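Local atomic coordinates of solute-binding protein Csal_2479 (Chromohalobacter salexigens, PDB entry 4P1L), a protein that binds D-glucuronate in vitro and is probably the periplasmic solute-binding subunit of a TRAP transporter that carries it into the cell. Residues 28-32 / 69-73; 141-146 / 231-236; 190-194 / 214-220; 209-213 / 276-280. All blocks are in the same frame, centred on the assembly; numbering follows the deposited sequence. Where two conformers were deposited one is given.

In the fold
Three of the four contacts meet at the bound glucuronate. Contact 1 holds its O2 and O3 hydroxyl edge through His32 and Gln70, contact 2 brings Arg146 to its carboxylate end and Glu234 to O2, and contact 3 lays the ring of Tyr190 against C5. Contacts 1 and 3 touch directly, Ile31 CD1 lying 3.8 Å from Tyr190 CD2, although their centres are about 17 Å apart. Contact 4, a helix pair, touches contact 3, their centres about 11 Å apart: Tyr218 packs on Tyr212 and Lys279. Its Ser211 bonds weakly to the sugar. Contact 2 stays about 5 Å from contact 1 at their nearest atoms, yet both reach the same five-stranded sheet.

Contact 1 (28-32 / 69-73); sequences GWNIH and DQPDA. With BDP (beta-D-glucopyranuronic acid), chain C.
The end of strand 26-29 and the turn after it run past the first turn of helix 70-78, with Trp29 CA 7.2 Å from Ala73 CA and Ile31 CA 7.1 Å from Gln70 CA. Trp29 bridges the two segments. With CG swung away from the backbone N (chi1 -177°), its indole reaches the helix, and Ala73 CB sits over the face of the five-membered ring, 3.3 Å from the centroid and almost on its normal, a close CH-pi contact. The backbone N of Ile31 lies against the opposite face. The six-membered ring meets the start of the helix obliquely, CZ2 approaching Gln70 CA at 3.6 Å, while CH2 meets CB, CG and CD of Gln70, whose side chain crosses the indole at about a right angle. NE1 is hydrogen-bonded to Gly68 O. A leucine in place of Trp29 would probably leave Ala73 without its ring face, Gly68 O without its indole donor and the stem of Gln70 less firmly placed. That stem matters because Gln70 NE2 donates to O3 of the glucuronate at 3.2 Å, nearly straight at 167°, while OE1 accepts from Asn88 N, which fixes the turn of the amide. From the other segment, His32 NE2 donates to the sugar O2 at 2.8 Å. Ile31 CD1 comes to 3.4 Å from O4, and its CG2 lies over a face of the His32 imidazole. An Asx turn, Asn30 OD1 accepting from His32 N, shapes the loop. Strand end, loop and helix start together form one wall of the sugar pocket of this family 7 solute-binding protein.

Contact 2 (141-146 / 231-236); sequences FGSGAR and ILPECL. With BDP (beta-D-glucopyranuronic acid), chain C.
Ser143 OG donates to Leu232 O at 2.7 Å, in the carbonyl plane and on a lone pair. Where strands 135-141 and 234-239 meet, Phe141 and Glu234 form an antiparallel hydrogen-bonded pair, each N bound to the other's O. The setting is a pair of connections between the two lobes of a periplasmic binding protein: segment 141-146 leads from strand 135-141 to strand 146-150 of the other sheet, and segment 231-236 returns from strand 223-230 to strand 234-239. Both segments also hold the sugar. Arg146 NH2 donates to glucuronate O6A at 2.9 Å and nearly straight (169°), NH1 donates to the ring oxygen O5, and the carboxylate carbon C6 lies at the edge of the guanidinium, in its plane. Glu234 OE2 accepts from the sugar O2 at 2.6 Å. Second-shell residues hold the two sugar-binding side chains: Glu206 forms a salt bridge with Arg146 NE, Asn86 ND2 bonds to Glu234 OE1 and Asn88 ND2 to OE2. Two waters fill in where the backbones part: one accepts from Leu232 N, the other accepts from Ser143 N and donates to Leu232 O. Outward the contact becomes apolar. Phe141 CZ meets Leu236 CD2, and Ala145 CB rests on Ile231 CG1. The bend of the Arg146 chain at chi3 (67°) turns its guanidinium to the sugar, leaving CD against Leu232. Beside the carboxylate of Glu234, Ser143 CB lies 3.6 Å from OE2.

Contact 3 (190-194 / 214-220); sequences YGEVY and SSGHYEV. With BDP (beta-D-glucopyranuronic acid), chain C.
Tyr190 lies between the sugar and the loop 215-220, and its side chain meets first one and then the other. CB comes to 3.3 Å from O6B of the glucuronate carboxylate. Since CG is turned away from the backbone N (chi1 -176°), the ring continues along the ligand: CD1 meets C6, and C5 lies over the face of the ring toward its rim. CE1 also approaches CE1 of His217, at 4.0 Å, the two rings meeting obliquely with planes 71° apart. The tip OH packs on Ser215 CB and shares a water with Ser214 OG, itself bound to Pro210 O. His217 is clasped in turn, with Val193 CG1 over one face in a CH-pi contact, 3.7 Å from the centroid, and Ser215 CB over the opposite face. A second water, in the plane of the imidazole, accepts from Tyr194 N, donates to Tyr190 O and is 2.8 Å from His217 NE2; Tyr149 OH holds ND1. Tyr194 lies along the loop, Gly216 O at the edge of its ring, and its OH donates to Glu219 OE1 at 3.2 Å. At the positive phi of Gly216 a CB would be jammed against the carbonyl O of Ser215 and sit tightly against the Tyr194 ring. The contact joins the start of helix 193-198 to the turn between helix 209-214 and strand 223-230, with Arg167 of strand 165-168 beside Tyr190 and Val193.

Contact 4 (209-213 / 276-280); sequences YPSYE and SKQKI
Glu213 spends both carboxylate oxygens on helix 248-282. Ser276 OG donates to the anti lone pair of Glu213 OE1 at 2.5 Å, and Lys279 NZ forms a salt bridge with OE2 at 2.9 Å, coming in on the anti side and 32° out of the carboxylate plane. The bend at chi2 (-89°) brings the carboxylate between these partners, which stand about one helical turn apart, while the extended lysine crosses the glutamate at about a right angle and lays CD against Glu213 CG. The short segments cross at 42°, their axes 9.1 Å apart at closest, and Ser276, whose small side chain is consistent with the close approach, has its CA 5.4 Å from Pro210 CA. Beside the polar pair, Ile280 supplies the apolar contact: CG2 packs on Glu213 CB, and CD1 reaches Tyr209 CD1 at 3.5 Å and meets the edge of the Tyr212 ring near CE2. Tyr209 has Lys277 CG over one face of its ring and stacks on Tyr224, while a water in its plane binds OH and is weakly held by Lys277 NZ. An alanine in place of Glu213 would probably leave the ammonium of Lys279 without its countercharge here and Ser276 OG without this acceptor. Ser211, turned from this contact, lies in the sugar pocket and makes a weak hydrogen bond through OG to O1 of the glucuronate. The contact therefore clamps that short helix to the long one by a salt bridge and a hydroxyl bond beside an apolar seam, and the lysine's charge would probably favour an ionised glutamate.

Contact 1 (28-32 / 69-73)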
# COMPACT_ATOMS: atom_id res chain seq x y z
N GLY A 28 -16.54 -7.62 -2.34
CA GLY A 28 -15.37 -6.79 -2.15
C GLY A 28 -14.16 -7.60 -1.75
O GLY A 28 -14.28 -8.72 -1.22
N TRP A 29 -13.00 -7.00 -1.97
CA TRP A 29 -11.73 -7.71 -1.85
C TRP A 29 -10.82 -7.03 -0.84
O TRP A 29 -10.68 -5.79 -0.84
CB TRP A 29 -11.04 -7.72 -3.22
CG TRP A 29 -9.74 -8.47 -3.32
CD1 TRP A 29 -9.57 -9.78 -3.69
CD2 TRP A 29 -8.43 -7.97 -3.06
NE1 TRP A 29 -8.25 -10.12 -3.67
CE2 TRP A 29 -7.52 -9.03 -3.28
CE3 TRP A 29 -7.92 -6.73 -2.64
CZ2 TRP A 29 -6.15 -8.89 -3.11
CZ3 TRP A 29 -6.54 -6.60 -2.48
CH2 TRP A 29 -5.68 -7.67 -2.72
N ASN A 30 -10.21 -7.83 0.01
CA ASN A 30 -9.15 -7.38 0.92
C ASN A 30 -8.11 -8.49 0.98
O ASN A 30 -8.47 -9.66 1.08
CB ASN A 30 -9.77 -7.13 2.29
CG ASN A 30 -8.77 -6.75 3.33
OD1 ASN A 30 -7.72 -6.15 3.04
ND2 ASN A 30 -9.14 -7.01 4.59
N ILE A 31 -6.82 -8.13 0.90
CA ILE A 31 -5.76 -9.12 0.98
C ILE A 31 -5.50 -9.57 2.43
O ILE A 31 -4.98 -10.68 2.67
CB ILE A 31 -4.44 -8.59 0.32
CG1 ILE A 31 -3.40 -9.70 0.17
CG2 ILE A 31 -3.81 -7.43 1.13
CD1 ILE A 31 -2.31 -9.40 -0.87
N HIS A 32 -5.83 -8.70 3.40
CA HIS A 32 -5.45 -8.90 4.81
C HIS A 32 -6.52 -9.72 5.55
O HIS A 32 -7.62 -9.93 5.05
CB HIS A 32 -5.27 -7.56 5.52
CG HIS A 32 -4.18 -6.70 4.94
ND1 HIS A 32 -2.85 -6.94 5.17
CD2 HIS A 32 -4.23 -5.61 4.12
CE1 HIS A 32 -2.11 -6.05 4.52
NE2 HIS A 32 -2.93 -5.23 3.88
N ASP A 69 -5.07 -12.99 -5.83
CA ASP A 69 -3.96 -12.10 -5.40
C ASP A 69 -4.25 -10.72 -5.98
O ASP A 69 -5.15 -10.55 -6.80
CB ASP A 69 -2.56 -12.60 -5.83
CG ASP A 69 -1.34 -11.68 -5.35
OD1 ASP A 69 -1.37 -11.01 -4.27
OD2 ASP A 69 -0.31 -11.65 -6.07
N GLN A 70 -3.46 -9.75 -5.55
CA GLN A 70 -3.77 -8.34 -5.79
C GLN A 70 -3.90 -7.95 -7.27
O GLN A 70 -4.89 -7.30 -7.65
CB GLN A 70 -2.81 -7.41 -5.02
CG GLN A 70 -3.30 -5.95 -4.97
CD GLN A 70 -3.07 -5.20 -3.66
OE1 GLN A 70 -3.70 -4.16 -3.43
NE2 GLN A 70 -2.15 -5.69 -2.82
N PRO A 71 -2.91 -8.32 -8.10
CA PRO A 71 -3.03 -8.01 -9.54
C PRO A 71 -4.28 -8.59 -10.18
O PRO A 71 -4.95 -7.89 -10.92
CB PRO A 71 -1.75 -8.61 -10.15
CG PRO A 71 -0.77 -8.62 -8.99
CD PRO A 71 -1.62 -8.97 -7.79
N ASP A 72 -4.62 -9.84 -9.88
CA ASP A 72 -5.80 -10.45 -10.48
C ASP A 72 -7.07 -9.76 -9.99
O ASP A 72 -8.01 -9.58 -10.75
CB ASP A 72 -5.86 -11.95 -10.17
CG ASP A 72 -4.69 -12.71 -10.78
OD1 ASP A 72 -4.30 -12.38 -11.93
OD2 ASP A 72 -4.15 -13.62 -10.09
N ALA A 73 -7.10 -9.38 -8.72
CA ALA A 73 -8.28 -8.68 -8.15
C ALA A 73 -8.47 -7.30 -8.76
O ALA A 73 -9.62 -6.87 -8.99
CB ALA A 73 -8.16 -8.57 -6.63
C1 BDP C . 0.90 -4.35 2.54
C2 BDP C . -0.28 -3.85 1.72
C3 BDP C . -0.88 -4.99 0.98
C4 BDP C . 0.19 -5.57 0.11
C5 BDP C . 1.41 -6.02 0.95
C6 BDP C . 2.55 -6.58 0.10
O2 BDP C . -1.22 -3.32 2.64
O3 BDP C . -1.94 -4.41 0.07
O4 BDP C . -0.32 -6.69 -0.63
O5 BDP C . 1.89 -4.93 1.68
O6A BDP C . 3.74 -6.36 0.52
O1 BDP C . 1.49 -3.28 3.19
O6B BDP C . 2.29 -7.28 -0.90

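Contact 2 (141-146 / 231-236)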
# COMPACT_ATOMS: atom_id res chain seq x y z
N PHE A 141 -6.99 4.92 2.36
CA PHE A 141 -6.49 4.29 3.58
C PHE A 141 -4.98 4.56 3.71
O PHE A 141 -4.27 4.72 2.70
CB PHE A 141 -6.70 2.77 3.55
CG PHE A 141 -8.13 2.29 3.74
CD1 PHE A 141 -9.18 3.17 3.89
CD2 PHE A 141 -8.41 0.93 3.74
CE1 PHE A 141 -10.49 2.70 4.04
CE2 PHE A 141 -9.71 0.46 3.91
CZ PHE A 141 -10.75 1.36 4.05
N GLY A 142 -4.48 4.56 4.94
CA GLY A 142 -3.05 4.60 5.19
C GLY A 142 -2.38 3.23 5.28
O GLY A 142 -3.03 2.24 5.60
N SER A 143 -1.08 3.17 4.99
CA SER A 143 -0.34 1.94 5.24
C SER A 143 1.06 2.24 5.83
O SER A 143 1.99 1.49 5.63
CB SER A 143 -0.25 1.04 3.99
OG SER A 143 0.66 1.55 2.99
N GLY A 144 1.17 3.36 6.54
CA GLY A 144 2.41 3.70 7.23
C GLY A 144 3.59 3.82 6.27
O GLY A 144 3.43 4.12 5.07
N ALA A 145 4.76 3.58 6.81
CA ALA A 145 5.98 3.49 6.04
C ALA A 145 6.50 2.05 6.01
O ALA A 145 6.44 1.32 7.01
CB ALA A 145 7.03 4.42 6.62
N ARG A 146 7.00 1.65 4.85
CA ARG A 146 7.61 0.33 4.68
C ARG A 146 9.11 0.37 4.93
O ARG A 146 9.82 1.25 4.43
CB ARG A 146 7.36 -0.22 3.27
CG ARG A 146 5.86 -0.25 2.88
CD ARG A 146 5.64 -0.57 1.42
NE ARG A 146 6.03 -1.93 1.02
CZ ARG A 146 5.20 -2.96 0.87
NH1 ARG A 146 3.91 -2.84 1.11
NH2 ARG A 146 5.68 -4.14 0.50
N ILE A 231 5.97 5.17 1.33
CA ILE A 231 4.78 5.52 2.05
C ILE A 231 3.68 5.47 0.98
O ILE A 231 3.51 6.40 0.18
CB ILE A 231 4.92 6.90 2.70
CG1 ILE A 231 5.91 6.81 3.86
CG2 ILE A 231 3.59 7.38 3.17
CD1 ILE A 231 6.44 8.16 4.33
N LEU A 232 2.98 4.34 0.94
CA LEU A 232 2.05 4.05 -0.13
C LEU A 232 0.62 4.29 0.35
O LEU A 232 0.16 3.67 1.34
CB LEU A 232 2.24 2.62 -0.60
CG LEU A 232 3.51 2.40 -1.47
CD1 LEU A 232 3.82 0.92 -1.63
CD2 LEU A 232 3.29 3.06 -2.84
N PRO A 233 -0.12 5.18 -0.33
CA PRO A 233 -1.55 5.21 -0.05
C PRO A 233 -2.21 3.92 -0.50
O PRO A 233 -1.66 3.21 -1.35
CB PRO A 233 -2.06 6.39 -0.92
CG PRO A 233 -0.87 7.20 -1.21
CD PRO A 233 0.25 6.18 -1.35
N GLU A 234 -3.39 3.62 0.05
CA GLU A 234 -4.27 2.59 -0.49
C GLU A 234 -5.65 3.19 -0.76
O GLU A 234 -6.06 4.12 -0.07
CB GLU A 234 -4.40 1.43 0.49
CG GLU A 234 -3.06 0.94 1.04
CD GLU A 234 -3.09 -0.52 1.50
OE1 GLU A 234 -4.20 -1.06 1.73
OE2 GLU A 234 -1.99 -1.11 1.62
N CYS A 235 -6.35 2.71 -1.78
CA CYS A 235 -7.67 3.21 -2.07
C CYS A 235 -8.71 2.24 -1.57
O CYS A 235 -8.47 1.04 -1.47
CB CYS A 235 -7.89 3.44 -3.56
SG CYS A 235 -7.73 1.96 -4.60
N LEU A 236 -9.88 2.80 -1.27
CA LEU A 236 -11.14 2.06 -1.22
C LEU A 236 -11.86 2.47 -2.49
O LEU A 236 -12.19 3.64 -2.66
CB LEU A 236 -11.95 2.43 0.01
CG LEU A 236 -13.38 1.92 0.08
CD1 LEU A 236 -13.49 0.45 -0.24
CD2 LEU A 236 -13.94 2.19 1.47
C1 BDP C . 0.90 -4.35 2.54
C2 BDP C . -0.28 -3.85 1.72
C3 BDP C . -0.88 -4.99 0.98
C4 BDP C . 0.19 -5.57 0.11
C5 BDP C . 1.41 -6.02 0.95
C6 BDP C . 2.55 -6.58 0.10
O2 BDP C . -1.22 -3.32 2.64
O3 BDP C . -1.94 -4.41 0.07
O4 BDP C . -0.32 -6.69 -0.63
O5 BDP C . 1.89 -4.93 1.68
O6A BDP C . 3.74 -6.36 0.52
O1 BDP C . 1.49 -3.28 3.19
O6B BDP C . 2.29 -7.28 -0.90
O HOH W 1 3.48 2.31 3.01
O HOH W 2 0.94 4.82 3.82

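Contact 3 (190-194 / 214-220)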
# COMPACT_ATOMS: atom_id res chain seq x y z
N TYR A 190 2.41 -11.57 -1.98
CA TYR A 190 2.50 -11.38 -0.53
C TYR A 190 2.37 -12.71 0.25
O TYR A 190 3.13 -12.96 1.20
CB TYR A 190 1.41 -10.38 -0.13
CG TYR A 190 1.36 -9.94 1.32
CD1 TYR A 190 2.51 -9.51 1.99
CD2 TYR A 190 0.15 -9.93 2.01
CE1 TYR A 190 2.44 -9.12 3.31
CE2 TYR A 190 0.09 -9.52 3.32
CZ TYR A 190 1.24 -9.11 3.96
OH TYR A 190 1.19 -8.70 5.27
N GLY A 191 1.39 -13.54 -0.14
CA GLY A 191 1.07 -14.77 0.55
C GLY A 191 2.19 -15.80 0.55
O GLY A 191 2.22 -16.69 1.40
N GLU A 192 3.12 -15.65 -0.38
CA GLU A 192 4.21 -16.61 -0.51
C GLU A 192 5.47 -16.23 0.26
O GLU A 192 6.43 -17.01 0.33
CB GLU A 192 4.55 -16.76 -1.99
CG GLU A 192 3.47 -17.46 -2.77
CD GLU A 192 3.73 -17.48 -4.25
OE1 GLU A 192 4.89 -17.20 -4.65
OE2 GLU A 192 2.78 -17.79 -5.00
N VAL A 193 5.47 -15.04 0.84
CA VAL A 193 6.71 -14.48 1.37
C VAL A 193 7.18 -15.25 2.60
O VAL A 193 8.37 -15.51 2.75
CB VAL A 193 6.60 -12.99 1.69
CG1 VAL A 193 7.86 -12.47 2.39
CG2 VAL A 193 6.33 -12.22 0.42
N TYR A 194 6.22 -15.63 3.46
CA TYR A 194 6.56 -16.30 4.71
C TYR A 194 7.36 -17.57 4.49
O TYR A 194 8.44 -17.74 5.05
CB TYR A 194 5.30 -16.66 5.49
CG TYR A 194 5.59 -17.42 6.76
CD1 TYR A 194 6.05 -16.75 7.90
CD2 TYR A 194 5.41 -18.79 6.83
CE1 TYR A 194 6.32 -17.44 9.08
CE2 TYR A 194 5.68 -19.49 8.01
CZ TYR A 194 6.13 -18.81 9.12
OH TYR A 194 6.38 -19.49 10.28
N SER A 214 1.55 -9.30 11.28
CA SER A 214 0.40 -10.15 10.99
C SER A 214 0.70 -11.29 10.02
O SER A 214 0.16 -12.38 10.16
CB SER A 214 -0.82 -9.36 10.49
OG SER A 214 -0.55 -8.72 9.25
N SER A 215 1.59 -11.05 9.06
CA SER A 215 2.00 -12.08 8.10
C SER A 215 2.87 -13.18 8.70
O SER A 215 3.06 -14.21 8.08
CB SER A 215 2.82 -11.46 6.97
OG SER A 215 4.06 -11.02 7.51
N GLY A 216 3.44 -12.92 9.87
CA GLY A 216 4.36 -13.85 10.51
C GLY A 216 5.81 -13.71 10.06
O GLY A 216 6.65 -14.49 10.47
N HIS A 217 6.11 -12.71 9.22
CA HIS A 217 7.47 -12.60 8.67
C HIS A 217 8.48 -12.38 9.76
O HIS A 217 9.59 -12.87 9.67
CB HIS A 217 7.57 -11.47 7.63
CG HIS A 217 6.69 -11.68 6.44
ND1 HIS A 217 6.52 -10.73 5.46
CD2 HIS A 217 5.93 -12.74 6.07
CE1 HIS A 217 5.68 -11.19 4.54
NE2 HIS A 217 5.33 -12.41 4.88
N TYR A 218 8.06 -11.71 10.83
CA TYR A 218 8.95 -11.40 11.95
C TYR A 218 9.48 -12.65 12.64
O TYR A 218 10.50 -12.59 13.31
CB TYR A 218 8.21 -10.53 12.96
CG TYR A 218 7.22 -11.28 13.83
CD1 TYR A 218 5.94 -11.54 13.40
CD2 TYR A 218 7.57 -11.68 15.13
CE1 TYR A 218 5.03 -12.21 14.20
CE2 TYR A 218 6.67 -12.34 15.93
CZ TYR A 218 5.40 -12.59 15.47
OH TYR A 218 4.50 -13.25 16.26
N GLU A 219 8.79 -13.77 12.49
CA GLU A 219 9.24 -15.01 13.10
C GLU A 219 10.47 -15.58 12.42
O GLU A 219 11.15 -16.42 12.99
CB GLU A 219 8.13 -16.06 13.06
CG GLU A 219 6.88 -15.70 13.84
CD GLU A 219 5.73 -16.62 13.52
OE1 GLU A 219 5.98 -17.69 12.93
OE2 GLU A 219 4.57 -16.26 13.82
N VAL A 220 10.73 -15.16 11.18
CA VAL A 220 11.86 -15.72 10.44
C VAL A 220 12.92 -14.66 10.14
O VAL A 220 14.12 -14.92 10.22
CB VAL A 220 11.39 -16.40 9.14
CG1 VAL A 220 12.60 -16.87 8.31
CG2 VAL A 220 10.46 -17.57 9.46
C1 BDP C . 0.90 -4.35 2.54
C2 BDP C . -0.28 -3.85 1.72
C3 BDP C . -0.88 -4.99 0.98
C4 BDP C . 0.19 -5.57 0.11
C5 BDP C . 1.41 -6.02 0.95
C6 BDP C . 2.55 -6.58 0.10
O2 BDP C . -1.22 -3.32 2.64
O3 BDP C . -1.94 -4.41 0.07
O4 BDP C . -0.32 -6.69 -0.63
O5 BDP C . 1.89 -4.93 1.68
O6A BDP C . 3.74 -6.36 0.52
O1 BDP C . 1.49 -3.28 3.19
O6B BDP C . 2.29 -7.28 -0.90
O HOH W 3 -1.36 -8.91 6.61
O HOH W 4 3.63 -14.16 3.53

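Contact 4 (209-213 / 276-280)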
# COMPACT_ATOMS: atom_id res chain seq x y z
N TYR A 209 4.83 -2.16 10.02
CA TYR A 209 4.77 -3.03 11.19
C TYR A 209 3.58 -4.01 11.16
O TYR A 209 3.75 -5.24 11.37
CB TYR A 209 4.77 -2.20 12.46
CG TYR A 209 6.12 -1.68 12.92
CD1 TYR A 209 7.17 -2.53 13.21
CD2 TYR A 209 6.32 -0.32 13.12
CE1 TYR A 209 8.42 -2.02 13.66
CE2 TYR A 209 7.54 0.20 13.58
CZ TYR A 209 8.58 -0.66 13.85
OH TYR A 209 9.79 -0.16 14.31
N PRO A 210 2.37 -3.51 10.86
CA PRO A 210 1.27 -4.47 10.93
C PRO A 210 1.37 -5.60 9.94
O PRO A 210 0.96 -6.71 10.29
CB PRO A 210 0.03 -3.61 10.70
CG PRO A 210 0.45 -2.24 11.15
CD PRO A 210 1.89 -2.13 10.71
N SER A 211 1.98 -5.39 8.78
CA SER A 211 2.12 -6.48 7.82
C SER A 211 3.22 -7.44 8.25
O SER A 211 3.03 -8.66 8.24
CB SER A 211 2.42 -5.92 6.43
OG SER A 211 1.24 -5.37 5.85
N TYR A 212 4.35 -6.86 8.64
CA TYR A 212 5.50 -7.61 9.12
C TYR A 212 5.07 -8.54 10.24
O TYR A 212 5.47 -9.69 10.27
CB TYR A 212 6.55 -6.61 9.59
CG TYR A 212 7.80 -7.17 10.23
CD1 TYR A 212 8.61 -8.07 9.57
CD2 TYR A 212 8.19 -6.75 11.51
CE1 TYR A 212 9.81 -8.54 10.18
CE2 TYR A 212 9.35 -7.20 12.10
CZ TYR A 212 10.16 -8.09 11.43
OH TYR A 212 11.32 -8.51 12.05
N GLU A 213 4.23 -8.03 11.14
CA GLU A 213 3.73 -8.81 12.28
C GLU A 213 2.63 -9.80 11.89
O GLU A 213 2.77 -11.02 12.11
CB GLU A 213 3.28 -7.86 13.41
CG GLU A 213 2.53 -8.57 14.56
CD GLU A 213 1.01 -8.66 14.34
OE1 GLU A 213 0.39 -7.62 14.05
OE2 GLU A 213 0.44 -9.77 14.47
N SER A 276 1.37 -3.82 16.99
CA SER A 276 2.23 -4.75 16.24
C SER A 276 3.68 -4.58 16.70
O SER A 276 4.41 -5.57 16.93
CB SER A 276 2.08 -4.59 14.72
OG SER A 276 0.83 -5.13 14.29
N LYS A 277 4.12 -3.33 16.86
CA LYS A 277 5.49 -3.08 17.32
C LYS A 277 5.79 -3.72 18.66
O LYS A 277 6.85 -4.33 18.85
CB LYS A 277 5.78 -1.60 17.39
CG LYS A 277 7.21 -1.27 17.73
CD LYS A 277 7.46 0.22 17.64
CE LYS A 277 8.83 0.57 18.15
NZ LYS A 277 9.02 2.03 18.18
N GLN A 278 4.88 -3.57 19.61
CA GLN A 278 5.11 -4.11 20.95
C GLN A 278 5.17 -5.64 20.89
O GLN A 278 5.98 -6.27 21.56
CB GLN A 278 4.03 -3.67 21.93
CG GLN A 278 4.45 -3.90 23.41
CD GLN A 278 5.84 -3.33 23.73
OE1 GLN A 278 6.11 -2.14 23.54
NE2 GLN A 278 6.74 -4.20 24.20
N LYS A 279 4.32 -6.22 20.05
CA LYS A 279 4.30 -7.66 19.92
C LYS A 279 5.62 -8.18 19.35
O LYS A 279 6.20 -9.12 19.88
CB LYS A 279 3.13 -8.10 19.05
CG LYS A 279 3.19 -9.57 18.63
CD LYS A 279 1.90 -10.00 17.96
CE LYS A 279 1.99 -11.42 17.45
NZ LYS A 279 0.89 -11.79 16.49
N ILE A 280 6.11 -7.57 18.29
CA ILE A 280 7.35 -8.04 17.70
C ILE A 280 8.53 -7.77 18.63
O ILE A 280 9.46 -8.58 18.72
CB ILE A 280 7.58 -7.45 16.28
CG1 ILE A 280 7.76 -5.94 16.35
CG2 ILE A 280 6.44 -7.81 15.36
CD1 ILE A 280 8.18 -5.34 15.01
O HOH W 5 9.53 2.56 14.94